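Local coordinates for protein glycerophosphodiester phosphodiesterase (Cytophaga hutchinsonii ATCC 33406, PDB 3CH0) that belongs to the glycerophosphodiester phosphodiesterase family and has a fold of the TIM-barrel class, at residues 161-166 / 186-191; 42-47 / 52-57; 8-13 / 238-243; 193-198 / 205-210. All blocks are in the same frame, centred on the assembly; numbering follows the deposited sequence. Where two conformers were deposited one is given.

Interaction 1: 161-166 / 186-191; sequences EIKKAH and SQYPDI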
# COMPACT_ATOMS: atom_id res chain seq x y z
N GLU A 161 -13.95 3.15 8.12
CA GLU A 161 -13.04 4.28 8.33
C GLU A 161 -13.03 5.25 7.14
O GLU A 161 -12.92 6.46 7.33
CB GLU A 161 -11.64 3.77 8.69
CG GLU A 161 -11.58 2.97 9.98
CD GLU A 161 -12.15 3.74 11.18
OE1 GLU A 161 -11.72 4.89 11.39
OE2 GLU A 161 -13.02 3.20 11.89
N ILE A 162 -13.11 4.71 5.92
CA ILE A 162 -13.23 5.47 4.71
C ILE A 162 -14.50 6.34 4.71
O ILE A 162 -14.45 7.50 4.41
CB ILE A 162 -13.19 4.54 3.43
CG1 ILE A 162 -11.79 3.89 3.33
CG2 ILE A 162 -13.55 5.27 2.12
CD1 ILE A 162 -11.74 2.69 2.38
N LYS A 163 -15.62 5.73 5.04
CA LYS A 163 -16.91 6.42 5.05
C LYS A 163 -16.95 7.48 6.18
O LYS A 163 -17.42 8.60 5.95
CB LYS A 163 -18.04 5.39 5.22
CG LYS A 163 -18.25 4.51 3.99
CD LYS A 163 -19.44 3.54 4.17
CE LYS A 163 -19.78 2.71 2.90
NZ LYS A 163 -20.19 3.50 1.71
N LYS A 164 -16.43 7.14 7.35
CA LYS A 164 -16.41 8.08 8.51
C LYS A 164 -15.70 9.39 8.11
O LYS A 164 -16.11 10.49 8.51
CB LYS A 164 -15.76 7.43 9.72
CG LYS A 164 -15.70 8.27 10.99
CD LYS A 164 -14.98 7.58 12.13
CE LYS A 164 -14.81 8.56 13.34
NZ LYS A 164 -14.07 9.81 12.95
N ALA A 165 -14.61 9.26 7.35
CA ALA A 165 -13.76 10.41 6.95
C ALA A 165 -14.20 11.07 5.67
O ALA A 165 -13.57 12.04 5.21
CB ALA A 165 -12.28 9.93 6.81
N HIS A 166 -15.21 10.49 5.01
CA HIS A 166 -15.69 11.00 3.77
C HIS A 166 -14.63 11.11 2.69
O HIS A 166 -14.59 12.06 1.92
CB HIS A 166 -16.39 12.37 4.00
CG HIS A 166 -17.51 12.28 4.97
ND1 HIS A 166 -18.79 11.95 4.58
CD2 HIS A 166 -17.54 12.36 6.33
CE1 HIS A 166 -19.57 11.88 5.65
NE2 HIS A 166 -18.83 12.11 6.72
N SER A 186 -18.92 -5.92 -4.85
CA SER A 186 -20.36 -6.15 -4.69
C SER A 186 -21.00 -5.39 -3.53
O SER A 186 -22.20 -5.07 -3.62
CB SER A 186 -20.66 -7.62 -4.54
OG SER A 186 -20.20 -8.10 -3.30
N GLN A 187 -20.25 -5.13 -2.44
CA GLN A 187 -20.79 -4.42 -1.30
C GLN A 187 -20.60 -2.90 -1.32
O GLN A 187 -21.45 -2.13 -0.82
CB GLN A 187 -20.21 -4.99 -0.01
CG GLN A 187 -20.47 -6.48 0.17
CD GLN A 187 -21.95 -6.86 -0.08
OE1 GLN A 187 -22.87 -6.32 0.56
NE2 GLN A 187 -22.18 -7.71 -1.07
N TYR A 188 -19.48 -2.47 -1.89
CA TYR A 188 -19.08 -1.06 -1.88
C TYR A 188 -18.62 -0.61 -3.25
O TYR A 188 -17.48 -0.21 -3.43
CB TYR A 188 -17.97 -0.83 -0.83
CG TYR A 188 -18.34 -1.33 0.53
CD1 TYR A 188 -19.39 -0.75 1.26
CD2 TYR A 188 -17.67 -2.39 1.08
CE1 TYR A 188 -19.75 -1.21 2.51
CE2 TYR A 188 -18.00 -2.89 2.31
CZ TYR A 188 -19.06 -2.28 3.07
OH TYR A 188 -19.38 -2.83 4.29
N PRO A 189 -19.49 -0.69 -4.26
CA PRO A 189 -19.11 -0.41 -5.65
C PRO A 189 -18.63 0.99 -5.94
O PRO A 189 -18.06 1.20 -7.01
CB PRO A 189 -20.40 -0.69 -6.43
CG PRO A 189 -21.44 -0.55 -5.42
CD PRO A 189 -20.93 -1.02 -4.14
N ASP A 190 -18.81 1.92 -5.01
CA ASP A 190 -18.35 3.29 -5.21
C ASP A 190 -16.86 3.49 -4.92
O ASP A 190 -16.29 4.58 -5.18
CB ASP A 190 -19.18 4.34 -4.47
CG ASP A 190 -19.28 4.10 -2.97
OD1 ASP A 190 -19.07 2.96 -2.48
OD2 ASP A 190 -19.66 5.09 -2.26
N ILE A 191 -16.20 2.46 -4.37
CA ILE A 191 -14.78 2.59 -4.05
C ILE A 191 -13.95 1.93 -5.14
O ILE A 191 -14.15 0.78 -5.45
CB ILE A 191 -14.45 1.99 -2.70
CG1 ILE A 191 -15.22 2.73 -1.59
CG2 ILE A 191 -12.90 1.97 -2.47
CD1 ILE A 191 -15.11 2.04 -0.24
O HOH W 1 -20.56 1.95 -0.69
O HOH W 2 -18.10 4.35 0.36
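In this TIM-barrel protein, the last turn of helix 151-164 meets the turn that follows helix 178-187, and the meeting is made by Ile162 and Lys163 against Tyr188, Asp190 and Ile191. The contact has two parts, an apolar one formed by buried residues and a water-mediated one formed by exposed side chains. Inside, CG2 of Ile162 faces CD1 of Ile191 at 4.3 Å, a loose apolar touch that is completed by Val159, Thr168 and the strand 171-175. Farther out, the lysine side chain crosses the tyrosine at about a right angle, and Lys163 CE settles 3.8 Å from Tyr188 CD1, obliquely to the ring. The hydroxyl of Tyr188 is engaged elsewhere, bonded to Asp156 in the same helix as Lys163. The second segment is held in shape by a type I turn from Tyr188 to Ile191, closed by the bond from Ile191 N to Tyr188 O. After the last turn of the first helix His166 takes a positive phi, with two bonds back into that turn, a Schellman motif.

The lysine runs extended until its final bond, where a bend (chi4 -61°) swings the ammonium group off toward Asp190. NZ of Lys163 remains 4.3 Å from OD2 of Asp190, too far for a direct salt bridge, and two waters fill the gap. Each accepts from the ammonium and donates to a different carboxylate oxygen. One of them sits in the plane of the Tyr188 ring, at its edge, 2.9 Å from Lys163 NZ. The other lies 3.1 Å from Asp190 OD2.

Interaction 2: 42-47 / 52-57; sequences FDLVIS and VVVSHD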
# COMPACT_ATOMS: atom_id res chain seq x y z
N PHE A 42 -0.25 2.42 1.01
CA PHE A 42 -0.02 1.85 2.33
C PHE A 42 -0.81 0.56 2.45
O PHE A 42 -1.59 0.21 1.60
CB PHE A 42 -0.45 2.83 3.45
CG PHE A 42 -1.84 3.34 3.24
CD1 PHE A 42 -2.08 4.46 2.46
CD2 PHE A 42 -2.95 2.71 3.84
CE1 PHE A 42 -3.34 4.90 2.20
CE2 PHE A 42 -4.24 3.13 3.58
CZ PHE A 42 -4.43 4.23 2.77
N ASP A 43 -0.57 -0.14 3.56
CA ASP A 43 -1.04 -1.51 3.81
C ASP A 43 -1.83 -1.52 5.09
O ASP A 43 -1.51 -0.79 6.02
CB ASP A 43 0.18 -2.35 3.98
CG ASP A 43 1.14 -2.23 2.83
OD1 ASP A 43 0.73 -2.61 1.73
OD2 ASP A 43 2.33 -1.85 3.00
N LEU A 44 -2.89 -2.35 5.13
CA LEU A 44 -3.79 -2.41 6.26
C LEU A 44 -3.99 -3.81 6.78
O LEU A 44 -4.14 -4.78 6.00
CB LEU A 44 -5.16 -1.84 5.90
CG LEU A 44 -5.19 -0.43 5.28
CD1 LEU A 44 -6.56 -0.02 4.73
CD2 LEU A 44 -4.70 0.58 6.32
N VAL A 45 -3.94 -3.89 8.11
CA VAL A 45 -4.20 -5.11 8.88
C VAL A 45 -5.11 -4.75 10.05
O VAL A 45 -5.49 -3.58 10.20
CB VAL A 45 -2.94 -5.85 9.28
CG1 VAL A 45 -1.99 -6.05 8.06
CG2 VAL A 45 -2.25 -5.07 10.45
N ILE A 46 -5.55 -5.78 10.79
CA ILE A 46 -6.50 -5.63 11.92
C ILE A 46 -5.88 -6.15 13.23
O ILE A 46 -5.25 -7.18 13.23
CB ILE A 46 -7.78 -6.42 11.65
CG1 ILE A 46 -8.35 -6.07 10.24
CG2 ILE A 46 -8.87 -6.11 12.72
CD1 ILE A 46 -8.72 -4.63 9.98
N SER A 47 -6.02 -5.34 14.29
CA SER A 47 -5.59 -5.75 15.62
C SER A 47 -6.64 -6.69 16.22
O SER A 47 -7.76 -6.79 15.72
CB SER A 47 -5.45 -4.53 16.54
OG SER A 47 -6.71 -3.88 16.74
N VAL A 52 -8.14 -0.90 12.68
CA VAL A 52 -7.43 -0.97 11.40
C VAL A 52 -6.08 -0.28 11.61
O VAL A 52 -6.04 0.92 11.97
CB VAL A 52 -8.20 -0.32 10.25
CG1 VAL A 52 -7.44 -0.50 8.90
CG2 VAL A 52 -9.61 -0.89 10.12
N VAL A 53 -5.01 -1.07 11.48
CA VAL A 53 -3.64 -0.65 11.70
C VAL A 53 -2.90 -0.58 10.36
O VAL A 53 -3.08 -1.47 9.48
CB VAL A 53 -2.94 -1.64 12.61
CG1 VAL A 53 -1.45 -1.23 12.93
CG2 VAL A 53 -3.71 -1.83 13.95
N VAL A 54 -2.09 0.46 10.17
CA VAL A 54 -1.26 0.58 8.97
C VAL A 54 -0.01 -0.26 9.15
O VAL A 54 0.79 -0.01 10.06
CB VAL A 54 -0.88 2.04 8.64
CG1 VAL A 54 -0.22 2.14 7.24
CG2 VAL A 54 -2.10 2.95 8.67
N SER A 55 0.13 -1.34 8.36
CA SER A 55 1.22 -2.28 8.50
C SER A 55 1.29 -3.16 7.27
O SER A 55 0.26 -3.66 6.81
CB SER A 55 0.96 -3.18 9.72
OG SER A 55 2.08 -4.01 9.93
N HIS A 56 2.50 -3.37 6.76
CA HIS A 56 2.69 -4.26 5.60
C HIS A 56 2.38 -5.71 5.90
O HIS A 56 1.92 -6.46 5.03
CB HIS A 56 4.13 -4.17 5.08
CG HIS A 56 4.37 -5.02 3.89
ND1 HIS A 56 4.95 -6.27 3.98
CD2 HIS A 56 3.98 -4.87 2.60
CE1 HIS A 56 4.96 -6.81 2.77
NE2 HIS A 56 4.36 -5.99 1.92
N ASP A 57 2.64 -6.14 7.13
CA ASP A 57 2.45 -7.54 7.57
C ASP A 57 1.54 -7.58 8.76
O ASP A 57 1.38 -6.61 9.51
CB ASP A 57 3.80 -8.19 7.86
CG ASP A 57 4.58 -8.43 6.58
OD1 ASP A 57 4.28 -9.43 5.82
OD2 ASP A 57 5.43 -7.58 6.27
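Asp43 and His56 lie side by side and point the same way, and the aspartate is worth following outward. Its CB is pressed against the backbone of the facing segment, 3.1 Å from Ser55 O. With CG opposite the carbonyl carbon (chi1 -54°), the carboxylate lies alongside His56, and CG comes 3.8 Å from CA of that residue. At the tip, OD2 approaches CD2 of His56 at 3.5 Å, in the plane of the imidazole and at its edge, while the carboxylate is turned 81° from the ring. OD2 has its hydrogen bond from Asn24; its approach to CD2 is a close contact at the ring edge.

The two nitrogens of the His56 ring are both engaged: ND1 donates to Asp57 OD2 at 2.7 Å, and NE2 is hydrogen-bonded to citric acid, probably from the crystallisation liquor. Behind this corner the strands are zipped by the reciprocal bonds of Val45 and Val53, with Val45 N to Val53 O measuring 2.9 Å at 173°. Ser55 N adds a bond to Asp43 O. Leu44, Ile46, Val52 and Val54 share one face, where Ile46 CD1 meets Val52 CG2 at 3.8 Å and helices 117-127 and 151-164 pack on top. Val45 and Val53 occupy the reverse face. The whole is an antiparallel beta hairpin in which the barrel strand 39-46 pairs with the short strand 52-54, whose chain runs on to His56.

Interaction 3: 8-13 / 238-243; sequences SFDIQG and RVIPWT. With EDO (1,2-ethanediol), chain E.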
# COMPACT_ATOMS: atom_id res chain seq x y z
N SER A 8 -2.28 14.15 -15.37
CA SER A 8 -3.03 13.22 -14.55
C SER A 8 -2.25 11.98 -14.11
O SER A 8 -2.88 11.03 -13.68
CB SER A 8 -4.30 12.77 -15.27
OG SER A 8 -5.08 13.92 -15.64
N PHE A 9 -0.93 12.01 -14.22
CA PHE A 9 -0.09 10.89 -13.79
C PHE A 9 -0.17 10.72 -12.26
O PHE A 9 -0.13 11.74 -11.52
CB PHE A 9 1.34 11.20 -14.21
CG PHE A 9 2.25 9.98 -14.20
CD1 PHE A 9 2.20 9.04 -15.21
CD2 PHE A 9 3.16 9.78 -13.16
CE1 PHE A 9 3.07 7.95 -15.21
CE2 PHE A 9 4.02 8.69 -13.18
CZ PHE A 9 3.99 7.79 -14.19
N ASP A 10 -0.21 9.48 -11.81
CA ASP A 10 -0.37 9.18 -10.38
C ASP A 10 0.98 8.79 -9.75
O ASP A 10 1.44 7.67 -9.94
CB ASP A 10 -1.39 8.07 -10.21
CG ASP A 10 -1.78 7.85 -8.78
OD1 ASP A 10 -1.25 8.54 -7.89
OD2 ASP A 10 -2.65 6.98 -8.57
N ILE A 11 1.61 9.74 -9.05
CA ILE A 11 2.83 9.50 -8.29
C ILE A 11 2.41 8.99 -6.90
O ILE A 11 1.85 9.74 -6.13
CB ILE A 11 3.67 10.80 -8.11
CG1 ILE A 11 4.13 11.31 -9.47
CG2 ILE A 11 4.86 10.56 -7.21
CD1 ILE A 11 4.63 12.74 -9.43
N GLN A 12 2.71 7.71 -6.63
CA GLN A 12 2.33 7.05 -5.39
C GLN A 12 3.57 6.83 -4.51
O GLN A 12 4.53 6.19 -4.94
CB GLN A 12 1.63 5.70 -5.56
CG GLN A 12 0.44 5.77 -6.49
CD GLN A 12 -0.61 4.71 -6.19
OE1 GLN A 12 -0.43 3.89 -5.28
NE2 GLN A 12 -1.70 4.74 -6.93
N GLY A 13 3.52 7.32 -3.29
CA GLY A 13 4.57 7.05 -2.31
C GLY A 13 4.34 5.71 -1.65
O GLY A 13 3.37 5.54 -0.93
N ARG A 238 -6.53 1.79 -15.75
CA ARG A 238 -5.25 2.46 -15.63
C ARG A 238 -4.24 1.43 -15.14
O ARG A 238 -4.61 0.44 -14.51
CB ARG A 238 -5.31 3.60 -14.66
CG ARG A 238 -6.15 4.74 -15.32
CD ARG A 238 -6.40 5.90 -14.44
NE ARG A 238 -7.34 5.53 -13.41
CZ ARG A 238 -7.05 5.39 -12.11
NH1 ARG A 238 -5.81 5.61 -11.67
NH2 ARG A 238 -8.03 5.06 -11.25
N VAL A 239 -3.00 1.63 -15.55
CA VAL A 239 -1.91 0.71 -15.25
C VAL A 239 -0.86 1.41 -14.37
O VAL A 239 -0.26 2.40 -14.77
CB VAL A 239 -1.23 0.14 -16.51
CG1 VAL A 239 -0.10 -0.86 -16.10
CG2 VAL A 239 -2.31 -0.56 -17.39
N ILE A 240 -0.67 0.90 -13.15
CA ILE A 240 0.19 1.50 -12.14
C ILE A 240 1.08 0.42 -11.51
O ILE A 240 0.67 -0.26 -10.58
CB ILE A 240 -0.62 2.21 -11.03
CG1 ILE A 240 -1.57 3.23 -11.68
CG2 ILE A 240 0.29 2.92 -10.06
CD1 ILE A 240 -2.41 4.02 -10.69
N PRO A 241 2.29 0.24 -12.07
CA PRO A 241 3.17 -0.80 -11.57
C PRO A 241 3.94 -0.43 -10.31
O PRO A 241 4.04 0.74 -9.94
CB PRO A 241 4.16 -1.02 -12.70
CG PRO A 241 4.01 0.06 -13.63
CD PRO A 241 2.84 0.92 -13.26
N TRP A 242 4.51 -1.48 -9.71
CA TRP A 242 5.25 -1.36 -8.46
C TRP A 242 6.43 -2.32 -8.46
O TRP A 242 6.41 -3.24 -9.26
CB TRP A 242 4.33 -1.74 -7.27
CG TRP A 242 3.63 -3.08 -7.46
CD1 TRP A 242 2.40 -3.29 -8.02
CD2 TRP A 242 4.13 -4.39 -7.12
NE1 TRP A 242 2.09 -4.61 -8.01
CE2 TRP A 242 3.15 -5.32 -7.49
CE3 TRP A 242 5.32 -4.87 -6.54
CZ2 TRP A 242 3.33 -6.70 -7.30
CZ3 TRP A 242 5.48 -6.24 -6.35
CH2 TRP A 242 4.48 -7.14 -6.70
N THR A 243 7.42 -2.14 -7.58
CA THR A 243 7.75 -0.94 -6.87
C THR A 243 9.01 -0.46 -7.59
O THR A 243 10.03 -1.16 -7.62
CB THR A 243 8.00 -1.23 -5.39
OG1 THR A 243 6.76 -1.68 -4.80
CG2 THR A 243 8.46 0.00 -4.63
C1 EDO E . 9.28 -4.90 -8.44
O1 EDO E . 9.16 -4.63 -7.06
C2 EDO E . 10.39 -5.92 -8.71
O2 EDO E . 9.90 -7.25 -8.61
O HOH W 3 -5.01 6.45 -9.30
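Ile240 meets Asp10 and Gln12 across buried ground, and the approach to that meeting begins two residues earlier, at Arg238. The guanidinium of Arg238 does not reach Asp10 itself: NH1 stands 4.6 Å from OD2 of Asp10. A water bridges the interval, accepting from Arg238 NH1 and donating to Asp10 OD2. Val239 next directs its backbone N to the carboxylate of Asp259, and after it the segment brings Ile240 round to face the first strand.

With CG1 beside the backbone N and the chain then fully extended (chi2 -179°), the isoleucine presents CD1 as its foremost atom. That methyl touches polar atoms: Asp10 OD2 at 3.6 Å and Gln12 NE2 at 3.9 Å, each side chain crossing the isoleucine at about a right angle. The two polar groups are already tied together, since Gln12 NE2 donates to Asp10 OD2 at 2.9 Å, keeping the acceptor near its amide plane but meeting the carboxylate from above its own. In this TIM barrel strand 260-263 is paired with 10-13, and its Ile262 touches both Gln12 and Ile240. The remaining polar ends have partners as well, Asp10 OD1 with Thr39 and Gln12 OE1 with Asn134, so the amide is fixed at both its atoms.

Beyond Pro241, Trp242 sends its indole NE1 to Ser218 O. A cis peptide bond leads into Thr243, whose N donates almost straight, at 178°, to O1 of a 1,2-ethanediol molecule 3.1 Å away, probably from the crystallisation liquor and also bonded to Asp220.

Interaction 4: 193-198 / 205-210; sequences LSYLVE and KQLEKL. With EDO (1,2-ethanediol), chain R; EDO (1,2-ethanediol), chain F; EDO (1,2-ethanediol), chain D.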
# COMPACT_ATOMS: atom_id res chain seq x y z
N LEU A 193 -11.18 0.05 -7.23
CA LEU A 193 -10.33 -1.07 -6.87
C LEU A 193 -9.12 -1.15 -7.77
O LEU A 193 -9.19 -0.91 -8.98
CB LEU A 193 -11.14 -2.36 -6.93
CG LEU A 193 -12.38 -2.42 -6.06
CD1 LEU A 193 -13.07 -3.79 -6.24
CD2 LEU A 193 -12.06 -2.16 -4.58
N SER A 194 -8.01 -1.58 -7.16
CA SER A 194 -6.83 -1.93 -7.85
C SER A 194 -6.45 -3.40 -7.63
O SER A 194 -6.36 -3.90 -6.49
CB SER A 194 -5.67 -1.05 -7.35
OG SER A 194 -4.42 -1.51 -7.93
N TYR A 195 -6.22 -4.10 -8.76
CA TYR A 195 -5.88 -5.48 -8.75
C TYR A 195 -4.36 -5.67 -8.85
O TYR A 195 -3.71 -5.35 -9.84
CB TYR A 195 -6.54 -6.09 -10.01
CG TYR A 195 -6.32 -7.53 -10.30
CD1 TYR A 195 -6.18 -8.47 -9.28
CD2 TYR A 195 -6.45 -7.98 -11.61
CE1 TYR A 195 -6.06 -9.83 -9.57
CE2 TYR A 195 -6.33 -9.31 -11.92
CZ TYR A 195 -6.16 -10.23 -10.92
OH TYR A 195 -6.06 -11.61 -11.16
N LEU A 196 -3.81 -6.12 -7.73
CA LEU A 196 -2.40 -6.41 -7.60
C LEU A 196 -2.11 -7.79 -8.15
O LEU A 196 -2.78 -8.77 -7.81
CB LEU A 196 -1.94 -6.34 -6.15
CG LEU A 196 -1.92 -4.97 -5.52
CD1 LEU A 196 -1.79 -5.00 -3.98
CD2 LEU A 196 -0.75 -4.19 -6.14
N VAL A 197 -1.09 -7.84 -9.01
CA VAL A 197 -0.69 -9.06 -9.71
C VAL A 197 0.81 -9.24 -9.62
O VAL A 197 1.58 -8.35 -9.91
CB VAL A 197 -1.13 -9.03 -11.20
CG1 VAL A 197 -0.49 -10.27 -11.94
CG2 VAL A 197 -2.65 -8.96 -11.23
N GLU A 198 1.21 -10.44 -9.21
CA GLU A 198 2.66 -10.78 -9.18
C GLU A 198 3.03 -12.13 -9.83
O GLU A 198 4.18 -12.52 -9.73
CB GLU A 198 3.21 -10.70 -7.75
CG GLU A 198 2.71 -11.71 -6.82
CD GLU A 198 3.34 -11.58 -5.44
OE1 GLU A 198 4.33 -10.81 -5.29
OE2 GLU A 198 2.81 -12.25 -4.54
N LYS A 205 -5.59 -14.08 -18.83
CA LYS A 205 -5.71 -15.09 -17.77
C LYS A 205 -5.70 -14.47 -16.33
O LYS A 205 -6.26 -15.06 -15.40
CB LYS A 205 -4.65 -16.19 -17.87
CG LYS A 205 -4.81 -17.15 -19.06
CD LYS A 205 -5.98 -18.12 -18.89
CE LYS A 205 -5.97 -19.19 -19.99
NZ LYS A 205 -4.64 -19.88 -20.12
N GLN A 206 -5.05 -13.33 -16.16
CA GLN A 206 -5.10 -12.64 -14.87
C GLN A 206 -6.50 -12.03 -14.70
O GLN A 206 -7.07 -12.12 -13.64
CB GLN A 206 -4.02 -11.54 -14.75
CG GLN A 206 -2.57 -12.07 -14.80
CD GLN A 206 -2.19 -13.00 -13.66
OE1 GLN A 206 -3.00 -13.36 -12.81
NE2 GLN A 206 -0.92 -13.32 -13.57
N LEU A 207 -7.02 -11.39 -15.74
CA LEU A 207 -8.28 -10.72 -15.61
C LEU A 207 -9.44 -11.70 -15.47
O LEU A 207 -10.45 -11.35 -14.83
CB LEU A 207 -8.51 -9.77 -16.79
CG LEU A 207 -7.59 -8.56 -16.90
CD1 LEU A 207 -7.78 -7.74 -18.18
CD2 LEU A 207 -7.69 -7.66 -15.66
N GLU A 208 -9.29 -12.91 -16.00
CA GLU A 208 -10.33 -13.93 -15.85
C GLU A 208 -10.51 -14.42 -14.42
O GLU A 208 -11.52 -15.07 -14.09
CB GLU A 208 -10.09 -15.11 -16.81
CG GLU A 208 -10.42 -14.74 -18.23
CD GLU A 208 -10.00 -15.77 -19.27
OE1 GLU A 208 -9.38 -16.80 -18.90
OE2 GLU A 208 -10.32 -15.50 -20.45
N LYS A 209 -9.56 -14.08 -13.54
CA LYS A 209 -9.64 -14.42 -12.12
C LYS A 209 -10.64 -13.53 -11.35
O LYS A 209 -10.98 -13.87 -10.21
CB LYS A 209 -8.25 -14.34 -11.48
CG LYS A 209 -7.28 -15.31 -12.15
CD LYS A 209 -5.86 -15.16 -11.63
CE LYS A 209 -4.91 -16.07 -12.42
NZ LYS A 209 -3.52 -15.83 -11.93
N LEU A 210 -11.12 -12.47 -11.98
CA LEU A 210 -12.13 -11.57 -11.39
C LEU A 210 -13.38 -11.59 -12.25
O LEU A 210 -13.29 -11.84 -13.45
CB LEU A 210 -11.63 -10.11 -11.34
CG LEU A 210 -10.50 -9.81 -10.34
CD1 LEU A 210 -10.00 -8.39 -10.57
CD2 LEU A 210 -10.93 -10.03 -8.94
C1 EDO R . -14.35 -14.95 -11.63
O1 EDO R . -15.60 -15.10 -12.31
C2 EDO R . -13.82 -16.28 -11.12
O2 EDO R . -12.85 -16.81 -12.03
C1 EDO F . -14.82 -9.68 -17.00
O1 EDO F . -15.23 -8.36 -16.61
C2 EDO F . -13.96 -10.29 -15.90
O2 EDO F . -13.37 -11.55 -16.25
C1 EDO D . 6.94 -11.37 -11.06
O1 EDO D . 6.45 -12.71 -11.19
C2 EDO D . 8.21 -11.37 -10.24
O2 EDO D . 8.92 -10.15 -10.26
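One carbonyl oxygen, that of Gln206, is gripped from opposite faces of its plane by two donors, and one of them is the phenol of Tyr195 in the facing strand. Tyr195 OH donates to Gln206 O at 2.7 Å, from above the carbonyl plane, while Lys209 N arrives from the reverse side at 3.2 Å. A chi1 of 178° places CG of Tyr195 opposite the backbone N and carries the ring out from strand 192-197 toward helix 203-207.

On the way the ring is sandwiched. Leu210 CD1 makes a CH-pi contact 3.8 Å from the centroid of the Tyr195 ring, only 14° off the normal, and CG2 of Val197 lies over the other face. Leu207 CD2 comes to the edge, and Lys209 CB passes the Tyr195 OH at 3.5 Å, the two side chains crossing near a right angle. Val197 also turns CG1 to the Gln206 amide, 3.5 Å from NE2, which is bonded to Thr199. The other amide atom, Gln206 OE1, receives Lys209 NZ at 2.7 Å.

Strand and helix belong to one beta-alpha-beta unit with strand 216-219. The buried phenol finds its acceptor in a backbone carbonyl that also takes Lys209 N, and methyls over both faces probably limit the ring's rotation.

From the N terminus, interaction 3 opens first, at 8-13, and closes last, at 238-243, so its long loop encloses the other three. Within it interaction 2 closes a short hairpin, then interaction 1 joins the ends of two successive helices, and interaction 4 closes the small loop between strand 192-197 and helix 203-207; these three run in series, and none cross. Segment 186-191 of interaction 1 nearly abuts 193-198 of interaction 4 in sequence. Interactions 2, 3 and 4 all reach the main sheet, and interactions 3 and 4 touch directly where Trp242 packs on Leu196. Interactions 2 and 3 lie on opposite sides of the chain's centre, their own centres about 21 Å apart.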